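Local structure of YbgK (Escherichia coli, 5DUD) at residues Gln214-Thr219 with Pro256-Ile261. The protein serves as subunit C of the 5-oxoprolinase that cleaves 5-oxoproline to L-glutamate, a reaction coupled to the hydrolysis of ATP to ADP and phosphate. Residues are numbered along the deposited sequence; the frame is centred on the assembly and turned at random.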
loop_
_atom_site.group_PDB
_atom_site.type_symbol
_atom_site.label_atom_id
_atom_site.label_comp_id
_atom_site.label_asym_id
_atom_site.label_seq_id
_atom_site.Cartn_x
_atom_site.Cartn_y
_atom_site.Cartn_z
ATOM N N GLN A 214 -0.690 -20.154 15.591
ATOM C CA GLN A 214 -0.286 -20.172 17.004
ATOM C C GLN A 214 -0.114 -18.750 17.573
ATOM O O GLN A 214 0.232 -17.828 16.834
ATOM C CB GLN A 214 1.022 -20.960 17.169
ATOM N N ILE A 215 -0.344 -18.588 18.888
ATOM C CA ILE A 215 -0.246 -17.278 19.558
ATOM C C ILE A 215 1.228 -16.918 19.816
ATOM O O ILE A 215 1.856 -17.452 20.733
ATOM C CB ILE A 215 -1.081 -17.258 20.866
ATOM N N LEU A 216 1.769 -16.008 18.990
ATOM C CA LEU A 216 3.162 -15.590 19.093
ATOM C C LEU A 216 3.309 -14.630 20.266
ATOM O O LEU A 216 2.752 -13.534 20.225
ATOM C CB LEU A 216 3.634 -14.930 17.786
ATOM C CG LEU A 216 3.474 -15.749 16.500
ATOM C CD1 LEU A 216 3.900 -14.937 15.299
ATOM C CD2 LEU A 216 4.249 -17.052 16.568
ATOM N N LYS A 217 4.026 -15.044 21.318
ATOM C CA LYS A 217 4.224 -14.197 22.498
ATOM C C LYS A 217 5.416 -13.268 22.322
ATOM O O LYS A 217 6.506 -13.737 22.006
ATOM C CB LYS A 217 4.435 -15.037 23.770
ATOM C CG LYS A 217 3.150 -15.425 24.470
ATOM C CD LYS A 217 3.443 -16.213 25.763
ATOM C CE LYS A 217 3.554 -17.712 25.568
ATOM N NZ LYS A 217 4.885 -18.247 25.967
ATOM N N ARG A 218 5.218 -11.957 22.567
ATOM C CA ARG A 218 6.276 -10.952 22.550
ATOM C C ARG A 218 6.712 -10.736 23.992
ATOM O O ARG A 218 5.864 -10.658 24.879
ATOM C CB ARG A 218 5.760 -9.644 21.929
ATOM C CG ARG A 218 6.823 -8.759 21.262
ATOM C CD ARG A 218 6.146 -7.527 20.702
ATOM N NE ARG A 218 6.917 -6.304 20.932
ATOM C CZ ARG A 218 6.425 -5.122 21.317
ATOM N NH1 ARG A 218 5.115 -4.974 21.528
ATOM N NH2 ARG A 218 7.230 -4.085 21.494
ATOM N N THR A 219 8.020 -10.610 24.234
ATOM C CA THR A 219 8.545 -10.405 25.586
ATOM C C THR A 219 8.352 -8.953 26.070
ATOM O O THR A 219 7.997 -8.750 27.228
ATOM C CB THR A 219 10.019 -10.801 25.648
ATOM O OG1 THR A 219 10.758 -10.038 24.696
ATOM C CG2 THR A 219 10.223 -12.293 25.405
ATOM N N PRO A 256 4.631 -4.396 16.060
ATOM C CA PRO A 256 5.955 -5.035 15.970
ATOM C C PRO A 256 6.058 -5.975 14.760
ATOM O O PRO A 256 5.206 -6.845 14.587
ATOM C CB PRO A 256 6.079 -5.789 17.299
ATOM C CG PRO A 256 4.691 -6.039 17.723
ATOM C CD PRO A 256 3.858 -4.912 17.205
ATOM N N ARG A 257 7.082 -5.757 13.913
ATOM C CA ARG A 257 7.335 -6.493 12.675
ATOM C C ARG A 257 8.272 -7.687 12.928
ATOM O O ARG A 257 9.460 -7.490 13.191
ATOM C CB ARG A 257 7.947 -5.547 11.621
ATOM C CG ARG A 257 7.152 -4.265 11.366
ATOM C CD ARG A 257 8.017 -3.164 10.772
ATOM N NE ARG A 257 8.864 -2.524 11.782
ATOM C CZ ARG A 257 9.648 -1.470 11.568
ATOM N NH1 ARG A 257 9.704 -0.902 10.365
ATOM N NH2 ARG A 257 10.379 -0.968 12.558
ATOM N N ILE A 258 7.731 -8.908 12.877
ATOM C CA ILE A 258 8.520 -10.121 13.114
ATOM C C ILE A 258 9.351 -10.516 11.883
ATOM O O ILE A 258 10.506 -10.886 12.058
ATOM C CB ILE A 258 7.642 -11.311 13.585
ATOM C CG1 ILE A 258 8.532 -12.449 14.137
ATOM C CG2 ILE A 258 6.713 -11.848 12.471
ATOM C CD1 ILE A 258 7.793 -13.552 14.774
ATOM N N ALA A 259 8.778 -10.454 10.662
ATOM C CA ALA A 259 9.488 -10.851 9.443
ATOM C C ALA A 259 9.050 -10.033 8.233
ATOM O O ALA A 259 8.062 -9.303 8.303
ATOM C CB ALA A 259 9.262 -12.332 9.177
ATOM N N CYS A 260 9.808 -10.133 7.136
ATOM C CA CYS A 260 9.509 -9.438 5.884
ATOM C C CYS A 260 9.701 -10.401 4.725
ATOM O O CYS A 260 10.781 -10.969 4.581
ATOM C CB CYS A 260 10.375 -8.190 5.721
ATOM S SG CYS A 260 9.950 -7.180 4.277
ATOM N N ILE A 261 8.643 -10.616 3.932
ATOM C CA ILE A 261 8.666 -11.509 2.773
ATOM C C ILE A 261 9.421 -10.821 1.629
ATOM O O ILE A 261 9.240 -9.621 1.394
ATOM C CB ILE A 261 7.224 -11.917 2.370
ATOM C CG1 ILE A 261 6.548 -12.702 3.520
ATOM C CG2 ILE A 261 7.202 -12.749 1.082
ATOM C CD1 ILE A 261 5.140 -12.487 3.613
#
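Over one face of the Arg218 guanidinium lies the ring of Pro256, its CB 3.7 Å above the plane and displaced toward the rim. Its NE forms a salt bridge with Glu184 OE1, and NH2 of Arg218 a hydrogen bond with the carbonyl O of Arg222. In the cyclophilin-like carboxyltransferase domain, the contact joins the loop after strand 208-212 to Pro256, just before strand 257-261, and to Ile258 on that strand. The aliphatic part of the arginine takes part too: Arg218 CD is 3.6 Å from Pro256 CG, the nearest approach between the segments. CG stands anti to the backbone N (chi1 -153°), and a bend at chi3 (138°) turns the guanidinium so that NE and CZ also lie near the proline. Cut back to an alanine, the position would probably leave the Pro256 ring without its cover on this side, Glu184 without its positive partner and the carbonyl O of Arg222 without the NH2 bond. Two residues back, Leu216 also points across, toward Ile258. The two side chains meet at about a right angle, an apolar contact between methyl ends; Phe193 of helix 187-195 and Val234 of strand 233-235 also pack against the isoleucine. Leu216 and Ile258 are both buried, yet their CA atoms stand 9.7 Å apart, so side chains bridge the backbones. Ile258 carries CG1 anti to its own N (chi1 -167°), and its CD1 ends 4.2 Å from Leu216 CD1.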